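Local coordinates for protein amine Dehydrogenase (Pseudomonas putida, PDB 1JMX) that forms the beta-propeller subunit of an amine dehydrogenase complex that carries heme c and probably oxidises primary amines, at residues 43-48 / 58-63; 194-199 / 213-218; 274-279 / 290-295. One frame throughout, in Å; residues are numbered along the deposited sequence.

Interaction 1. Residues 43-48 / 58-63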
ATOM      1  N   PHE B  43     -21.279  -6.437  -9.709  1.00 14.54           N
ATOM      2  CA  PHE B  43     -20.956  -7.195  -8.496  1.00 14.15           C
ATOM      3  C   PHE B  43     -20.161  -6.366  -7.492  1.00 13.60           C
ATOM      4  O   PHE B  43     -19.391  -5.489  -7.872  1.00 14.19           O
ATOM      5  CB  PHE B  43     -20.149  -8.444  -8.875  1.00 13.71           C
ATOM      6  CG  PHE B  43     -19.870  -9.382  -7.719  1.00 13.68           C
ATOM      7  CD1 PHE B  43     -20.760 -10.408  -7.410  1.00 12.24           C
ATOM      8  CD2 PHE B  43     -18.702  -9.260  -6.969  1.00 11.68           C
ATOM      9  CE1 PHE B  43     -20.494 -11.299  -6.379  1.00 11.49           C
ATOM     10  CE2 PHE B  43     -18.428 -10.144  -5.938  1.00 12.46           C
ATOM     11  CZ  PHE B  43     -19.329 -11.171  -5.642  1.00 12.96           C
ATOM     12  N   GLY B  44     -20.331  -6.680  -6.212  1.00 13.86           N
ATOM     13  CA  GLY B  44     -19.617  -5.971  -5.168  1.00 12.39           C
ATOM     14  C   GLY B  44     -20.527  -5.412  -4.098  1.00 11.04           C
ATOM     15  O   GLY B  44     -21.248  -4.455  -4.358  1.00 12.03           O
ATOM     16  N   PRO B  45     -20.528  -5.987  -2.884  1.00 10.65           N
ATOM     17  CA  PRO B  45     -19.720  -7.138  -2.463  1.00  8.61           C
ATOM     18  C   PRO B  45     -20.338  -8.483  -2.832  1.00  8.80           C
ATOM     19  O   PRO B  45     -19.667  -9.511  -2.814  1.00  9.55           O
ATOM     20  CB  PRO B  45     -19.667  -6.964  -0.953  1.00 10.09           C
ATOM     21  CG  PRO B  45     -21.017  -6.407  -0.639  1.00 10.47           C
ATOM     22  CD  PRO B  45     -21.206  -5.373  -1.725  1.00  9.62           C
ATOM     23  N   GLY B  46     -21.618  -8.462  -3.181  1.00  9.02           N
ATOM     24  CA  GLY B  46     -22.311  -9.684  -3.532  1.00  8.90           C
ATOM     25  C   GLY B  46     -22.769 -10.438  -2.298  1.00  8.02           C
ATOM     26  O   GLY B  46     -23.155 -11.589  -2.387  1.00  9.92           O
ATOM     27  N   THR B  47     -22.738  -9.783  -1.148  1.00  8.01           N
ATOM     28  CA  THR B  47     -23.142 -10.400   0.106  1.00 10.37           C
ATOM     29  C   THR B  47     -24.639 -10.696   0.115  1.00 12.60           C
ATOM     30  O   THR B  47     -25.456  -9.782  -0.029  1.00 13.21           O
ATOM     31  CB  THR B  47     -22.792  -9.489   1.293  1.00  9.32           C
ATOM     32  OG1 THR B  47     -21.381  -9.255   1.305  1.00 10.65           O
ATOM     33  CG2 THR B  47     -23.205 -10.130   2.616  1.00 10.34           C
ATOM     34  N   ALA B  48     -24.993 -11.965   0.319  1.00 12.26           N
ATOM     35  CA  ALA B  48     -26.395 -12.377   0.328  1.00 14.00           C
ATOM     36  C   ALA B  48     -26.887 -13.019   1.617  1.00 14.95           C
ATOM     37  O   ALA B  48     -26.109 -13.575   2.400  1.00 15.72           O
ATOM     38  CB  ALA B  48     -26.677 -13.314  -0.844  1.00 12.82           C
ATOM     39  N   TYR B  58     -31.627 -11.764  -0.648  1.00 13.66           N
ATOM     40  CA  TYR B  58     -31.398 -10.325  -0.719  1.00 13.57           C
ATOM     41  C   TYR B  58     -29.891 -10.118  -0.772  1.00 13.31           C
ATOM     42  O   TYR B  58     -29.160 -10.647   0.063  1.00 13.34           O
ATOM     43  CB  TYR B  58     -32.050  -9.595   0.458  1.00 14.71           C
ATOM     44  CG  TYR B  58     -33.558  -9.522   0.324  1.00 15.50           C
ATOM     45  CD1 TYR B  58     -34.375 -10.516   0.866  1.00 14.93           C
ATOM     46  CD2 TYR B  58     -34.164  -8.477  -0.372  1.00 14.46           C
ATOM     47  CE1 TYR B  58     -35.750 -10.468   0.719  1.00 16.46           C
ATOM     48  CE2 TYR B  58     -35.540  -8.424  -0.527  1.00 16.23           C
ATOM     49  CZ  TYR B  58     -36.331  -9.423   0.022  1.00 15.61           C
ATOM     50  OH  TYR B  58     -37.701  -9.374  -0.124  1.00 17.82           O
ATOM     51  N   VAL B  59     -29.443  -9.374  -1.785  1.00 14.29           N
ATOM     52  CA  VAL B  59     -28.020  -9.136  -2.042  1.00 13.76           C
ATOM     53  C   VAL B  59     -27.560  -7.678  -2.107  1.00 13.35           C
ATOM     54  O   VAL B  59     -28.136  -6.864  -2.832  1.00 13.86           O
ATOM     55  CB  VAL B  59     -27.608  -9.815  -3.390  1.00 14.87           C
ATOM     56  CG1 VAL B  59     -26.094  -9.816  -3.564  1.00 13.99           C
ATOM     57  CG2 VAL B  59     -28.156 -11.235  -3.466  1.00 14.65           C
ATOM     58  N   LEU B  60     -26.512  -7.362  -1.347  1.00 13.48           N
ATOM     59  CA  LEU B  60     -25.908  -6.028  -1.347  1.00 11.76           C
ATOM     60  C   LEU B  60     -24.944  -6.128  -2.520  1.00 11.52           C
ATOM     61  O   LEU B  60     -23.992  -6.906  -2.478  1.00  9.86           O
ATOM     62  CB  LEU B  60     -25.110  -5.787  -0.063  1.00 11.83           C
ATOM     63  CG  LEU B  60     -24.950  -4.373   0.508  1.00 12.29           C
ATOM     64  CD1 LEU B  60     -23.591  -4.279   1.187  1.00 11.22           C
ATOM     65  CD2 LEU B  60     -25.095  -3.294  -0.543  1.00 10.78           C
ATOM     66  N   ASN B  61     -25.220  -5.377  -3.576  1.00 11.14           N
ATOM     67  CA  ASN B  61     -24.401  -5.419  -4.772  1.00 11.01           C
ATOM     68  C   ASN B  61     -24.189  -4.033  -5.365  1.00 10.96           C
ATOM     69  O   ASN B  61     -24.412  -3.021  -4.702  1.00  8.92           O
ATOM     70  CB  ASN B  61     -25.077  -6.321  -5.807  1.00 11.90           C
ATOM     71  CG  ASN B  61     -24.130  -7.344  -6.405  1.00 13.09           C
ATOM     72  OD1 ASN B  61     -22.990  -7.499  -5.962  1.00 12.63           O
ATOM     73  ND2 ASN B  61     -24.604  -8.050  -7.414  1.00 12.39           N
ATOM     74  N   ASN B  62     -23.727  -4.011  -6.611  1.00 11.17           N
ATOM     75  CA  ASN B  62     -23.476  -2.780  -7.356  1.00 11.23           C
ATOM     76  C   ASN B  62     -22.563  -1.810  -6.618  1.00 11.46           C
ATOM     77  O   ASN B  62     -22.877  -0.626  -6.461  1.00 10.32           O
ATOM     78  CB  ASN B  62     -24.793  -2.099  -7.721  1.00 12.29           C
ATOM     79  CG  ASN B  62     -24.694  -1.297  -8.993  1.00 12.28           C
ATOM     80  OD1 ASN B  62     -24.024  -1.700  -9.941  1.00 15.16           O
ATOM     81  ND2 ASN B  62     -25.359  -0.155  -9.026  1.00 14.11           N
ATOM     82  N   HIS B  63     -21.440  -2.340  -6.147  1.00 10.31           N
ATOM     83  CA  HIS B  63     -20.436  -1.567  -5.428  1.00  9.47           C
ATOM     84  C   HIS B  63     -20.924  -0.945  -4.126  1.00  9.37           C
ATOM     85  O   HIS B  63     -20.736   0.251  -3.887  1.00  8.97           O
ATOM     86  CB  HIS B  63     -19.817  -0.514  -6.353  1.00 10.35           C
ATOM     87  CG  HIS B  63     -19.283  -1.082  -7.630  1.00  9.68           C
ATOM     88  ND1 HIS B  63     -18.142  -1.853  -7.680  1.00 10.05           N
ATOM     89  CD2 HIS B  63     -19.761  -1.040  -8.894  1.00 11.26           C
ATOM     90  CE1 HIS B  63     -17.943  -2.265  -8.918  1.00 10.61           C
ATOM     91  NE2 HIS B  63     -18.912  -1.785  -9.675  1.00 12.50           N
TER
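A G1 beta bulge, in which Gly46 and Thr47 together face Leu60, opens the hairpin of strands 47-50 and 56-61. Gly46 N donates to Leu60 O at 2.9 Å. One residue on, Leu60 N donates to Thr47 O over 3.0 Å in a straighter bond. A beta carbon at Gly46 would run into Phe43 CE1 and its own preceding carbonyl, which leaves room for glycine alone. Just before the bulge the loop is gripped by a side chain: Asn61 OD1 takes the N-H of Gly44 at 2.8 Å, a bent bond whose donor sits above the carbonyl plane, 36° out of it. The ND2 of this amide is held by Asn21, so both its polar ends are engaged and its rotation is set. The ring of Phe43 stands nearly upright to the amide, the planes 81° apart; with CG anti to the backbone N (chi1 -174°), it meets OD1 obliquely. This is the inner edge of a four-stranded antiparallel propeller blade, where 47-50 is the first strand and borders the sheet. On one face, the ring of Pro45, entered through a cis peptide, lays CG against Leu60 CD1 at 3.8 Å, next to Tyr95 and Ser93 of strand 89-99. On the other, Ala48 CB meets Val59 CG2 at 3.7 Å, near Ile15 of strand 12-18, while Val59 CG1 lies 3.6 Å from Gly46 C. Beyond the strands, the His63 ring presents one face to Phe43 O, offset toward the rim, with CE1 3.7 Å from that oxygen; here another protein chain packs on both Phe43 and His63.

Interaction 2. Residues 194-199 / 213-218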
ATOM      1  N   ALA B 194      -9.030  -3.365  24.457  1.00 18.10           N
ATOM      2  CA  ALA B 194     -10.327  -3.350  23.817  1.00 17.36           C
ATOM      3  C   ALA B 194     -10.210  -4.395  22.705  1.00 16.83           C
ATOM      4  O   ALA B 194      -9.121  -4.613  22.172  1.00 17.10           O
ATOM      5  CB  ALA B 194     -10.598  -1.969  23.227  1.00 18.71           C
ATOM      6  N   PRO B 195     -11.305  -5.110  22.394  1.00 16.84           N
ATOM      7  CA  PRO B 195     -11.242  -6.121  21.329  1.00 16.36           C
ATOM      8  C   PRO B 195     -11.152  -5.499  19.930  1.00 16.81           C
ATOM      9  O   PRO B 195     -11.424  -4.311  19.743  1.00 17.84           O
ATOM     10  CB  PRO B 195     -12.558  -6.881  21.507  1.00 16.31           C
ATOM     11  CG  PRO B 195     -13.484  -5.836  22.051  1.00 14.13           C
ATOM     12  CD  PRO B 195     -12.626  -5.114  23.053  1.00 15.14           C
ATOM     13  N   ASP B 196     -10.723  -6.302  18.962  1.00 16.67           N
ATOM     14  CA  ASP B 196     -10.623  -5.858  17.579  1.00 16.59           C
ATOM     15  C   ASP B 196     -11.548  -6.769  16.779  1.00 15.81           C
ATOM     16  O   ASP B 196     -11.496  -7.995  16.903  1.00 15.40           O
ATOM     17  CB  ASP B 196      -9.179  -5.942  17.063  1.00 16.30           C
ATOM     18  CG  ASP B 196      -9.026  -5.358  15.666  1.00 15.93           C
ATOM     19  OD1 ASP B 196      -9.210  -4.141  15.507  1.00 18.31           O
ATOM     20  OD2 ASP B 196      -8.736  -6.112  14.720  1.00 18.29           O
ATOM     21  N   VAL B 197     -12.455  -6.165  16.021  1.00 15.52           N
ATOM     22  CA  VAL B 197     -13.393  -6.945  15.233  1.00 17.49           C
ATOM     23  C   VAL B 197     -13.415  -6.489  13.780  1.00 18.56           C
ATOM     24  O   VAL B 197     -13.603  -5.308  13.478  1.00 19.01           O
ATOM     25  CB  VAL B 197     -14.841  -6.871  15.792  1.00 16.69           C
ATOM     26  CG1 VAL B 197     -15.692  -7.965  15.182  1.00 16.56           C
ATOM     27  CG2 VAL B 197     -14.852  -6.965  17.300  1.00 14.94           C
ATOM     28  N   LEU B 198     -13.208  -7.452  12.895  1.00 19.97           N
ATOM     29  CA  LEU B 198     -13.210  -7.245  11.456  1.00 20.94           C
ATOM     30  C   LEU B 198     -14.047  -8.423  10.941  1.00 18.53           C
ATOM     31  O   LEU B 198     -13.590  -9.566  10.929  1.00 19.85           O
ATOM     32  CB  LEU B 198     -11.766  -7.291  10.924  1.00 22.45           C
ATOM     33  CG  LEU B 198     -11.476  -7.039   9.437  1.00 26.24           C
ATOM     34  CD1 LEU B 198     -11.720  -8.302   8.600  1.00 27.84           C
ATOM     35  CD2 LEU B 198     -12.318  -5.859   8.942  1.00 26.23           C
ATOM     36  N   TYR B 199     -15.285  -8.144  10.553  1.00 16.84           N
ATOM     37  CA  TYR B 199     -16.177  -9.196  10.088  1.00 15.26           C
ATOM     38  C   TYR B 199     -17.162  -8.700   9.037  1.00 14.81           C
ATOM     39  O   TYR B 199     -17.937  -7.782   9.287  1.00 15.59           O
ATOM     40  CB  TYR B 199     -16.939  -9.774  11.281  1.00 13.71           C
ATOM     41  CG  TYR B 199     -16.963 -11.278  11.324  1.00 12.32           C
ATOM     42  CD1 TYR B 199     -15.852 -12.000  11.768  1.00 11.52           C
ATOM     43  CD2 TYR B 199     -18.093 -11.987  10.922  1.00 11.60           C
ATOM     44  CE1 TYR B 199     -15.868 -13.379  11.806  1.00 10.40           C
ATOM     45  CE2 TYR B 199     -18.116 -13.376  10.961  1.00 11.80           C
ATOM     46  CZ  TYR B 199     -17.000 -14.060  11.404  1.00 11.30           C
ATOM     47  OH  TYR B 199     -17.021 -15.428  11.450  1.00 12.87           O
ATOM     48  N   LEU B 213     -15.893 -13.336  15.225  1.00 15.83           N
ATOM     49  CA  LEU B 213     -14.659 -13.611  15.953  1.00 14.39           C
ATOM     50  C   LEU B 213     -14.051 -12.249  16.283  1.00 14.57           C
ATOM     51  O   LEU B 213     -14.376 -11.231  15.654  1.00 14.00           O
ATOM     52  CB  LEU B 213     -13.653 -14.391  15.104  1.00 13.59           C
ATOM     53  CG  LEU B 213     -13.913 -15.807  14.592  1.00 13.56           C
ATOM     54  CD1 LEU B 213     -12.661 -16.277  13.885  1.00 12.07           C
ATOM     55  CD2 LEU B 213     -14.270 -16.746  15.723  1.00 12.98           C
ATOM     56  N   TYR B 214     -13.199 -12.230  17.294  1.00 13.94           N
ATOM     57  CA  TYR B 214     -12.508 -11.020  17.692  1.00 14.60           C
ATOM     58  C   TYR B 214     -11.180 -11.421  18.310  1.00 14.97           C
ATOM     59  O   TYR B 214     -10.958 -12.598  18.587  1.00 15.61           O
ATOM     60  CB  TYR B 214     -13.347 -10.192  18.683  1.00 14.43           C
ATOM     61  CG  TYR B 214     -13.608 -10.829  20.032  1.00 13.92           C
ATOM     62  CD1 TYR B 214     -12.694 -10.694  21.080  1.00 12.13           C
ATOM     63  CD2 TYR B 214     -14.791 -11.535  20.276  1.00 14.49           C
ATOM     64  CE1 TYR B 214     -12.953 -11.242  22.338  1.00 12.78           C
ATOM     65  CE2 TYR B 214     -15.059 -12.092  21.535  1.00 14.13           C
ATOM     66  CZ  TYR B 214     -14.133 -11.937  22.554  1.00 12.09           C
ATOM     67  OH  TYR B 214     -14.388 -12.475  23.783  1.00 13.83           O
ATOM     68  N   THR B 215     -10.265 -10.465  18.429  1.00 15.84           N
ATOM     69  CA  THR B 215      -8.978 -10.721  19.058  1.00 15.99           C
ATOM     70  C   THR B 215      -8.896  -9.729  20.198  1.00 16.16           C
ATOM     71  O   THR B 215      -9.538  -8.677  20.158  1.00 16.09           O
ATOM     72  CB  THR B 215      -7.768 -10.509  18.104  1.00 16.82           C
ATOM     73  OG1 THR B 215      -7.722  -9.150  17.661  1.00 19.12           O
ATOM     74  CG2 THR B 215      -7.844 -11.440  16.904  1.00 14.92           C
ATOM     75  N   ILE B 216      -8.151 -10.076  21.236  1.00 16.27           N
ATOM     76  CA  ILE B 216      -8.009  -9.185  22.377  1.00 16.89           C
ATOM     77  C   ILE B 216      -6.669  -9.443  23.045  1.00 18.39           C
ATOM     78  O   ILE B 216      -6.166 -10.565  23.019  1.00 19.16           O
ATOM     79  CB  ILE B 216      -9.175  -9.361  23.396  1.00 15.91           C
ATOM     80  CG1 ILE B 216      -9.194  -8.189  24.379  1.00 15.04           C
ATOM     81  CG2 ILE B 216      -9.066 -10.705  24.122  1.00 16.33           C
ATOM     82  CD1 ILE B 216     -10.349  -8.196  25.340  1.00 15.17           C
ATOM     83  N   ALA B 217      -6.067  -8.387  23.577  1.00 20.07           N
ATOM     84  CA  ALA B 217      -4.776  -8.495  24.252  1.00 21.65           C
ATOM     85  C   ALA B 217      -4.969  -8.610  25.755  1.00 23.23           C
ATOM     86  O   ALA B 217      -5.666  -7.798  26.359  1.00 23.10           O
ATOM     87  CB  ALA B 217      -3.915  -7.280  23.930  1.00 21.01           C
ATOM     88  N   ARG B 218      -4.394  -9.644  26.358  1.00 24.86           N
ATOM     89  CA  ARG B 218      -4.513  -9.797  27.794  1.00 26.97           C
ATOM     90  C   ARG B 218      -3.189  -9.368  28.383  1.00 28.35           C
ATOM     91  O   ARG B 218      -2.177 -10.045  28.214  1.00 28.08           O
ATOM     92  CB  ARG B 218      -4.811 -11.235  28.199  1.00 27.97           C
ATOM     93  CG  ARG B 218      -5.031 -11.343  29.699  1.00 31.65           C
ATOM     94  CD  ARG B 218      -4.549 -12.658  30.286  1.00 35.92           C
ATOM     95  NE  ARG B 218      -5.306 -13.801  29.788  1.00 39.30           N
ATOM     96  CZ  ARG B 218      -4.767 -14.827  29.129  1.00 41.57           C
ATOM     97  NH1 ARG B 218      -3.451 -14.860  28.888  1.00 42.07           N
ATOM     98  NH2 ARG B 218      -5.552 -15.808  28.677  1.00 42.09           N
TER
HETATM   99  O   HOH W   1      -9.445  -9.666  14.802  1.00 25.63           O
HETATM  100  O   HOH W   2     -12.393 -10.046  13.976  1.00 20.41           O
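Tyr214 forms the apolar centre, with Pro195 of the loop against its ring and Val197 against its CB. Its CD1 meets Pro195 CB at 3.8 Å, approached obliquely, while Tyr214 CB takes Val197 CG2 at the same 3.8 Å. The ring holds this place with CG between the backbone N and the carbonyl carbon (chi1 65°), and its hydroxyl runs on to a hydrogen bond with Glu249. Further along, the Tyr199 ring comes obliquely to Leu213, its CE1 3.4 Å from Leu213 N and 4.1 Å from Leu213 CB. The far end of Tyr199 is fixed by His203 and by the N-H of Gly260, so this ring links the loop to the next blade. Between Pro195 and Val197 the loop forms a single antiparallel bridge to the strand. Asp196 N donates to Thr215 O over 2.9 Å, and Thr215 N answers to Asp196 O over 3.2 Å. Past the bridge the two chains diverge, and a water fills in, accepting from Leu198 N at 2.9 Å and donating to Leu213 O. At the polar edge Thr215 OG1 lies 3.6 Å from Asp196 CB, and a second water spans Asp196 O and Thr215 OG1 by weak bonds. The carboxylate of Asp196 leads out of the contact to a salt bridge with Arg140 of another subunit. Residues 194-199 thus run along the border of strand 209-218, whose other side pairs with strand 230-239, itself paired with 245-250, consistent with the loop standing in for a fourth, inner strand of the blade.

Interaction 3. Residues 274-279 / 290-295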
ATOM      1  N   LEU B 274      -8.593 -19.320   7.287  1.00 13.76           N
ATOM      2  CA  LEU B 274      -7.876 -18.296   6.527  1.00 13.57           C
ATOM      3  C   LEU B 274      -6.838 -19.056   5.704  1.00 13.82           C
ATOM      4  O   LEU B 274      -7.138 -19.492   4.600  1.00 13.24           O
ATOM      5  CB  LEU B 274      -7.232 -17.222   7.413  1.00 13.99           C
ATOM      6  CG  LEU B 274      -6.884 -15.859   6.771  1.00 14.73           C
ATOM      7  CD1 LEU B 274      -5.519 -15.849   6.136  1.00 15.48           C
ATOM      8  CD2 LEU B 274      -7.933 -15.465   5.750  1.00 14.46           C
ATOM      9  N   ASN B 275      -5.643 -19.262   6.257  1.00 15.24           N
ATOM     10  CA  ASN B 275      -4.590 -20.004   5.559  1.00 16.11           C
ATOM     11  C   ASN B 275      -4.617 -21.476   5.964  1.00 16.17           C
ATOM     12  O   ASN B 275      -4.217 -22.346   5.196  1.00 17.82           O
ATOM     13  CB  ASN B 275      -3.220 -19.369   5.789  1.00 14.31           C
ATOM     14  CG  ASN B 275      -3.036 -18.093   4.979  1.00 16.11           C
ATOM     15  OD1 ASN B 275      -3.746 -17.861   4.000  1.00 15.10           O
ATOM     16  ND2 ASN B 275      -2.078 -17.263   5.381  1.00 16.41           N
ATOM     17  N   ARG B 276      -5.104 -21.737   7.173  1.00 15.87           N
ATOM     18  CA  ARG B 276      -5.273 -23.092   7.689  1.00 15.95           C
ATOM     19  C   ARG B 276      -6.695 -23.176   8.229  1.00 15.60           C
ATOM     20  O   ARG B 276      -7.301 -22.157   8.558  1.00 16.50           O
ATOM     21  CB  ARG B 276      -4.313 -23.390   8.847  1.00 16.40           C
ATOM     22  CG  ARG B 276      -2.890 -23.725   8.452  1.00 17.33           C
ATOM     23  CD  ARG B 276      -2.218 -24.572   9.529  1.00 17.42           C
ATOM     24  NE  ARG B 276      -2.450 -24.036  10.869  1.00 19.06           N
ATOM     25  CZ  ARG B 276      -2.041 -24.617  11.995  1.00 20.04           C
ATOM     26  NH1 ARG B 276      -1.367 -25.758  11.953  1.00 19.90           N
ATOM     27  NH2 ARG B 276      -2.339 -24.076  13.168  1.00 20.31           N
ATOM     28  N   LEU B 277      -7.235 -24.384   8.296  1.00 15.71           N
ATOM     29  CA  LEU B 277      -8.564 -24.590   8.850  1.00 15.74           C
ATOM     30  C   LEU B 277      -8.267 -25.177  10.229  1.00 15.89           C
ATOM     31  O   LEU B 277      -7.682 -26.250  10.323  1.00 17.79           O
ATOM     32  CB  LEU B 277      -9.347 -25.604   8.007  1.00 16.32           C
ATOM     33  CG  LEU B 277     -10.887 -25.593   7.973  1.00 18.00           C
ATOM     34  CD1 LEU B 277     -11.374 -26.941   7.454  1.00 17.28           C
ATOM     35  CD2 LEU B 277     -11.496 -25.329   9.333  1.00 17.42           C
ATOM     36  N   ALA B 278      -8.617 -24.468  11.294  1.00 15.33           N
ATOM     37  CA  ALA B 278      -8.350 -24.969  12.636  1.00 15.51           C
ATOM     38  C   ALA B 278      -9.613 -25.390  13.374  1.00 17.32           C
ATOM     39  O   ALA B 278     -10.666 -24.772  13.238  1.00 17.55           O
ATOM     40  CB  ALA B 278      -7.579 -23.950  13.443  1.00 15.43           C
ATOM     41  N   LYS B 279      -9.470 -26.427  14.191  1.00 17.09           N
ATOM     42  CA  LYS B 279     -10.556 -27.005  14.971  1.00 17.29           C
ATOM     43  C   LYS B 279     -10.188 -26.814  16.434  1.00 17.47           C
ATOM     44  O   LYS B 279      -9.152 -27.301  16.872  1.00 18.05           O
ATOM     45  CB  LYS B 279     -10.653 -28.497  14.634  1.00 18.26           C
ATOM     46  CG  LYS B 279     -11.824 -29.224  15.220  1.00 18.71           C
ATOM     47  CD  LYS B 279     -11.912 -30.610  14.602  1.00 20.61           C
ATOM     48  CE  LYS B 279     -13.008 -31.432  15.266  1.00 21.85           C
ATOM     49  NZ  LYS B 279     -13.210 -32.749  14.603  1.00 23.86           N
ATOM     50  N   ALA B 290      -5.645 -29.056  12.943  1.00 21.55           N
ATOM     51  CA  ALA B 290      -5.545 -28.052  11.896  1.00 20.63           C
ATOM     52  C   ALA B 290      -5.271 -28.766  10.578  1.00 20.40           C
ATOM     53  O   ALA B 290      -4.647 -29.827  10.551  1.00 21.48           O
ATOM     54  CB  ALA B 290      -4.430 -27.066  12.215  1.00 19.16           C
ATOM     55  N   ALA B 291      -5.812 -28.226   9.496  1.00 19.62           N
ATOM     56  CA  ALA B 291      -5.617 -28.807   8.179  1.00 18.71           C
ATOM     57  C   ALA B 291      -5.073 -27.749   7.225  1.00 19.21           C
ATOM     58  O   ALA B 291      -5.438 -26.569   7.322  1.00 18.98           O
ATOM     59  CB  ALA B 291      -6.931 -29.374   7.648  1.00 17.38           C
ATOM     60  N   ASN B 292      -4.160 -28.166   6.346  1.00 18.21           N
ATOM     61  CA  ASN B 292      -3.585 -27.263   5.348  1.00 18.47           C
ATOM     62  C   ASN B 292      -4.537 -27.158   4.166  1.00 17.15           C
ATOM     63  O   ASN B 292      -5.171 -28.139   3.780  1.00 18.39           O
ATOM     64  CB  ASN B 292      -2.214 -27.758   4.882  1.00 20.11           C
ATOM     65  CG  ASN B 292      -1.187 -27.727   5.988  1.00 22.25           C
ATOM     66  OD1 ASN B 292      -1.201 -26.836   6.848  1.00 23.32           O
ATOM     67  ND2 ASN B 292      -0.299 -28.711   5.992  1.00 23.81           N
ATOM     68  N   LEU B 293      -4.639 -25.959   3.605  1.00 17.18           N
ATOM     69  CA  LEU B 293      -5.536 -25.696   2.484  1.00 15.47           C
ATOM     70  C   LEU B 293      -4.808 -25.586   1.151  1.00 15.25           C
ATOM     71  O   LEU B 293      -3.596 -25.394   1.104  1.00 13.60           O
ATOM     72  CB  LEU B 293      -6.306 -24.401   2.753  1.00 15.93           C
ATOM     73  CG  LEU B 293      -6.996 -24.308   4.114  1.00 15.19           C
ATOM     74  CD1 LEU B 293      -7.499 -22.916   4.355  1.00 15.11           C
ATOM     75  CD2 LEU B 293      -8.130 -25.303   4.170  1.00 17.17           C
ATOM     76  N   ASP B 294      -5.567 -25.708   0.066  1.00 16.47           N
ATOM     77  CA  ASP B 294      -5.014 -25.599  -1.282  1.00 16.06           C
ATOM     78  C   ASP B 294      -4.682 -24.137  -1.574  1.00 15.27           C
ATOM     79  O   ASP B 294      -3.892 -23.837  -2.465  1.00 15.16           O
ATOM     80  CB  ASP B 294      -6.014 -26.125  -2.312  1.00 18.61           C
ATOM     81  CG  ASP B 294      -6.199 -27.642  -2.246  1.00 21.05           C
ATOM     82  OD1 ASP B 294      -5.658 -28.311  -1.333  1.00 24.11           O
ATOM     83  OD2 ASP B 294      -6.905 -28.171  -3.128  1.00 25.48           O
ATOM     84  N   HIS B 295      -5.328 -23.240  -0.832  1.00 12.18           N
ATOM     85  CA  HIS B 295      -5.125 -21.799  -0.937  1.00 10.82           C
ATOM     86  C   HIS B 295      -5.930 -21.127   0.171  1.00 10.88           C
ATOM     87  O   HIS B 295      -6.626 -21.801   0.933  1.00 10.68           O
ATOM     88  CB  HIS B 295      -5.515 -21.257  -2.329  1.00 11.67           C
ATOM     89  CG  HIS B 295      -6.946 -21.497  -2.709  1.00 11.19           C
ATOM     90  ND1 HIS B 295      -7.981 -20.706  -2.258  1.00  9.01           N
ATOM     91  CD2 HIS B 295      -7.510 -22.421  -3.524  1.00 10.26           C
ATOM     92  CE1 HIS B 295      -9.117 -21.129  -2.777  1.00  8.68           C
ATOM     93  NE2 HIS B 295      -8.860 -22.169  -3.548  1.00 10.68           N
TER
HETATM   94  O   HOH W   3      -2.410 -24.315   4.474  1.00 16.72           O
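Arg276 lays its guanidinium flat over the methyl of Ala290: CB sits above the centre of the group, 3.3 Å from NH1. The chain bends at chi3 (-46°) to bring the flat group there, and NH2 continues into a salt bridge with Glu255. Asn292 lies alongside and points the same way, its amide 35° from the guanidinium plane, with OD1 3.7 Å from Arg276 CD. With an alanine in place of Arg276, Glu255 would probably lose its ionic mate and the methyl of Ala290 its flat cover. Leu277, on the opposite face, sets CB 4.0 Å from Leu293 CD2, while Leu293 CD1 lies 3.4 Å from Asn275 O. Leu277 and Ala291 exchange two hydrogen bonds, Leu277 N to Ala291 O at 3.0 Å and Ala291 N to Leu277 O at 2.8 Å. Where the strands part, one water takes the N-H of Leu293 and donates to Asn275 O. The hairpin forms the outer half of its propeller blade: strand 276-281 lies between 269-274 and the border strand 286-292, and Leu277 and Leu293 press on Leu311 and Phe321 of the following blade.

In the fold
The three contacts come in series along the chain and involve three different sheets, consistent with separate blades of a seven-bladed beta-propeller; interaction 2 lays a loop along the border strand 209-218 of its sheet. Interaction 1 joins the first two strands of its blade, its centre about 11 Å from the chain centre; interaction 3 joins the last two strands of another, its centre about 21 Å from it. Interaction 2 lies across the chain's centre from interaction 1. Centres are about 26 Å (1 and 2), about 27 Å (1 and 3) and about 21 Å (2 and 3) apart, and none touch. Each has residues near another chain of the assembly, consistent with the propeller packing against its partner subunits.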